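KaiC domain-containing protein (Pyrococcus horikoshii, PDB 2ZTS) probably binds ATP as a KaiC-like P-loop protein, and is seen as a six-chain assembly holding ADP and magnesium ions. Local coordinates at residues G26-E29 and G30-V33; E68-A71 and R72-R75. All blocks are in the same frame, centred on the assembly; numbering follows the deposited sequence.

Interaction 1: residues G26-E29 and G30-V33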
loop_
_atom_site.group_PDB
_atom_site.type_symbol
_atom_site.label_atom_id
_atom_site.label_comp_id
_atom_site.label_asym_id
_atom_site.label_seq_id
_atom_site.Cartn_x
_atom_site.Cartn_y
_atom_site.Cartn_z
ATOM N N GLY C 26 37.622 10.764 6.169
ATOM C CA GLY C 26 37.324 10.416 4.773
ATOM C C GLY C 26 36.839 9.012 4.591
ATOM O O GLY C 26 36.710 8.294 5.581
ATOM N N PHE C 27 36.500 8.644 3.343
ATOM C CA PHE C 27 36.015 7.313 3.033
ATOM C C PHE C 27 37.162 6.283 3.018
ATOM O O PHE C 27 38.161 6.502 2.314
ATOM C CB PHE C 27 35.370 7.247 1.648
ATOM C CG PHE C 27 34.320 8.260 1.395
ATOM C CD1 PHE C 27 33.068 8.164 2.019
ATOM C CD2 PHE C 27 34.529 9.278 0.473
ATOM C CE1 PHE C 27 32.054 9.075 1.738
ATOM C CE2 PHE C 27 33.486 10.216 0.196
ATOM C CZ PHE C 27 32.258 10.103 0.856
ATOM N N PRO C 28 36.999 5.130 3.686
ATOM C CA PRO C 28 37.975 4.053 3.505
ATOM C C PRO C 28 38.165 3.802 2.020
ATOM O O PRO C 28 37.195 3.615 1.251
ATOM C CB PRO C 28 37.336 2.834 4.190
ATOM C CG PRO C 28 36.336 3.350 5.147
ATOM C CD PRO C 28 35.914 4.750 4.625
ATOM N N GLU C 29 39.426 3.770 1.611
ATOM C CA GLU C 29 39.787 3.472 0.231
ATOM C C GLU C 29 39.140 2.182 -0.259
ATOM O O GLU C 29 39.128 1.177 0.420
ATOM C CB GLU C 29 41.356 3.432 0.118
ATOM C CG GLU C 29 41.887 3.308 -1.293
ATOM C CD GLU C 29 43.431 3.420 -1.388
ATOM O OE1 GLU C 29 44.122 3.605 -0.340
ATOM O OE2 GLU C 29 43.947 3.339 -2.539
ATOM N N GLY C 30 38.578 2.202 -1.459
ATOM C CA GLY C 30 37.977 1.017 -2.018
ATOM C C GLY C 30 36.458 0.875 -1.736
ATOM O O GLY C 30 35.834 -0.021 -2.301
ATOM N N THR C 31 35.877 1.729 -0.901
ATOM C CA THR C 31 34.425 1.602 -0.499
ATOM C C THR C 31 33.460 2.008 -1.621
ATOM O O THR C 31 33.710 2.958 -2.310
ATOM C CB THR C 31 34.102 2.550 0.671
ATOM O OG1 THR C 31 35.030 2.372 1.713
ATOM C CG2 THR C 31 32.802 2.175 1.334
ATOM N N THR C 32 32.354 1.292 -1.796
ATOM C CA THR C 32 31.200 1.799 -2.565
ATOM C C THR C 32 30.169 2.434 -1.648
ATOM O O THR C 32 29.654 1.752 -0.743
ATOM C CB THR C 32 30.599 0.665 -3.289
ATOM O OG1 THR C 32 31.589 0.175 -4.181
ATOM C CG2 THR C 32 29.372 1.131 -4.223
ATOM N N VAL C 33 29.922 3.728 -1.820
ATOM C CA VAL C 33 29.009 4.534 -0.993
ATOM C C VAL C 33 27.764 4.841 -1.796
ATOM O O VAL C 33 27.873 5.339 -2.915
ATOM C CB VAL C 33 29.643 5.838 -0.613
ATOM C CG1 VAL C 33 28.747 6.678 0.305
ATOM C CG2 VAL C 33 31.014 5.565 0.108
#
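The Phe27 ring is met obliquely by one methyl of Val33: CG2 lies 3.8 Å from Phe27 CD1, and the two side chains cross at about a right angle. Val33 CG1 stands anti to the backbone N (chi1 -177°), which puts CG2 as the branch that touches the ring. The other flat group is the carbonyl of Pro28, and both its donors come from the same face of its plane. Thr31 N, 3.2 Å from Pro28 O, closes a type II beta turn from Pro28 to Thr31. The hydroxyl adds a second bond, Thr31 OG1 donating to Pro28 O at a short 2.5 Å and tilted 28° from the carbonyl plane. One oxygen is thus gripped by two donors of a single residue, which probably helps hold chi1 of Thr31; the same hydroxyl lies 3.4 Å from Pro28 CB, beside the proline ring. Gly30 occupies the third turn position with phi 93°, where a side chain would jam against the carbonyl O of Glu29. At the second turn position, the extended Glu29 chain carries its carboxylate to Arg10, while its carbonyl O accepts a hydrogen bond from Arg76 of a second subunit. The turn links the short strand 27-28, paired antiparallel with strand 11-12, to strand 32-36, which lies between strands 174-179 and 201-209 in the main sheet; Phe27 and Val33 both pack on Ile203 of the latter strand.

Interaction 2: residues E68-A71 and R72-R75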
loop_
_atom_site.group_PDB
_atom_site.type_symbol
_atom_site.label_atom_id
_atom_site.label_comp_id
_atom_site.label_asym_id
_atom_site.label_seq_id
_atom_site.Cartn_x
_atom_site.Cartn_y
_atom_site.Cartn_z
ATOM N N GLU C 68 21.980 10.661 -16.341
ATOM C CA GLU C 68 20.964 11.674 -16.037
ATOM C C GLU C 68 21.056 12.891 -16.973
ATOM O O GLU C 68 20.093 13.606 -17.249
ATOM C CB GLU C 68 21.187 12.179 -14.611
ATOM C CG GLU C 68 21.002 11.142 -13.502
ATOM C CD GLU C 68 19.644 11.222 -12.751
ATOM O OE1 GLU C 68 18.993 12.309 -12.783
ATOM O OE2 GLU C 68 19.258 10.204 -12.089
ATOM N N GLU C 69 22.252 13.191 -17.432
ATOM C CA GLU C 69 22.397 14.362 -18.288
ATOM C C GLU C 69 23.578 14.181 -19.261
ATOM O O GLU C 69 24.295 13.179 -19.197
ATOM C CB GLU C 69 22.557 15.604 -17.397
ATOM C CG GLU C 69 23.783 15.601 -16.521
ATOM C CD GLU C 69 23.761 16.691 -15.463
ATOM O OE1 GLU C 69 23.384 17.826 -15.823
ATOM O OE2 GLU C 69 24.111 16.391 -14.281
ATOM N N ARG C 70 23.805 15.132 -20.154
ATOM C CA ARG C 70 24.972 14.957 -21.000
ATOM C C ARG C 70 26.214 15.674 -20.403
ATOM O O ARG C 70 26.089 16.483 -19.479
ATOM C CB ARG C 70 24.669 15.091 -22.538
ATOM C CG ARG C 70 24.203 16.397 -23.136
ATOM C CD ARG C 70 22.720 16.498 -23.413
ATOM N NE ARG C 70 22.415 17.217 -24.635
ATOM C CZ ARG C 70 22.172 18.517 -24.760
ATOM N NH1 ARG C 70 22.192 19.367 -23.728
ATOM N NH2 ARG C 70 21.891 18.972 -25.977
ATOM N N ALA C 71 27.397 15.321 -20.889
ATOM C CA ALA C 71 28.622 15.842 -20.332
ATOM C C ALA C 71 28.621 17.329 -20.376
ATOM O O ALA C 71 28.988 17.934 -19.392
ATOM C CB ALA C 71 29.864 15.259 -21.041
ATOM N N ARG C 72 28.142 17.932 -21.477
ATOM C CA ARG C 72 28.149 19.398 -21.618
ATOM C C ARG C 72 27.217 20.085 -20.666
ATOM O O ARG C 72 27.415 21.241 -20.345
ATOM C CB ARG C 72 27.763 19.813 -23.042
ATOM C CG ARG C 72 26.263 19.484 -23.439
ATOM C CD ARG C 72 26.016 19.394 -24.951
ATOM N NE ARG C 72 26.246 20.690 -25.595
ATOM C CZ ARG C 72 25.399 21.322 -26.439
ATOM N NH1 ARG C 72 24.213 20.798 -26.783
ATOM N NH2 ARG C 72 25.759 22.498 -26.945
ATOM N N ASP C 73 26.172 19.375 -20.245
ATOM C CA ASP C 73 25.220 19.881 -19.271
ATOM C C ASP C 73 25.905 19.928 -17.933
ATOM O O ASP C 73 25.744 20.865 -17.177
ATOM C CB ASP C 73 23.994 18.968 -19.139
ATOM C CG ASP C 73 23.164 18.901 -20.402
ATOM O OD1 ASP C 73 23.075 19.920 -21.114
ATOM O OD2 ASP C 73 22.517 17.857 -20.736
ATOM N N LEU C 74 26.641 18.879 -17.617
ATOM C CA LEU C 74 27.309 18.800 -16.321
ATOM C C LEU C 74 28.431 19.863 -16.233
ATOM O O LEU C 74 28.535 20.534 -15.227
ATOM C CB LEU C 74 27.801 17.382 -16.069
ATOM C CG LEU C 74 28.646 17.012 -14.848
ATOM C CD1 LEU C 74 27.886 17.033 -13.522
ATOM C CD2 LEU C 74 29.160 15.636 -15.129
ATOM N N ARG C 75 29.205 20.060 -17.291
ATOM C CA ARG C 75 30.236 21.097 -17.269
ATOM C C ARG C 75 29.621 22.477 -17.055
ATOM O O ARG C 75 30.078 23.233 -16.206
ATOM C CB ARG C 75 31.047 21.138 -18.552
ATOM C CG ARG C 75 31.847 19.863 -18.857
ATOM C CD ARG C 75 32.687 19.893 -20.188
ATOM N NE ARG C 75 33.117 18.535 -20.508
ATOM C CZ ARG C 75 32.695 17.792 -21.518
ATOM N NH1 ARG C 75 31.786 18.232 -22.377
ATOM N NH2 ARG C 75 33.114 16.536 -21.608
#
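Arg70 and Asp73 are joined twice at the start of helix 71-79, through backbone and through side chain. Arg70 holds the N-cap position, and its N donates to Asp73 OD2 over 3.1 Å, nearly straight at 161°; the side chain of Asp73, at N3, thus accepts from the backbone of the N-cap residue. The same carboxylate takes the guanidinium through a salt bridge, with Arg70 NH1 2.8 Å from Asp73 OD1, on that oxygen's syn side and close to the guanidinium plane. Chi1 and a bend at chi2 (-101°) bring Arg70 CD to 3.0 Å from Asp73 OD2, and the later torsions swing NH1 to OD1. On the tightly packed side the first helical bonds follow: Leu74 N reaches Arg70 O and Arg75 N reaches Ala71 O, while the Arg75 guanidinium, salt-bridged to Glu89, lays one face over Ala71 CB, with NH2 3.5 Å from that methyl.

The looser side belongs to the exposed Arg72. Its chain runs beside Arg70 in the same direction, CD over the centre of one guanidinium face, and Arg72 NH1 comes within 3.1 Å of Arg70 NH2, a proximity of like charges that the carboxylate of Asp73 probably eases. An alanine here in place of Arg70 would remove the guanidinium and is likely to leave Asp73 OD1 without its salt-bridge mate. Arg200 of a third subunit also pairs with Asp73 OD2, placing this helix start at a subunit interface. Within the chain, the segment follows strand 62-66, and Ala71, Leu74 and Arg75 pack on Ile96 of strand 94-97, with Arg75 also touching helix 85-90.

Interactions 1 and 2 lie on opposite sides of the chain's centre, their own centres 25 Å apart and their nearest atoms about 13 Å apart, without touching. They border different nucleotides. The Glu69 side chain touches this chain's own P-loop, about 6 Å from a magnesium ion. The Pro28 side chain is about 8 Å from an ADP probably held by a neighbouring subunit; it lies about 4 Å from that of Thr226, and Phe27 about 4 Å from Met223. Arg200, whose backbone bonds Thr32 beside interaction 1, is in the third subunit the partner of Asp73, so the two contacts probably face each other across neighbouring subunits.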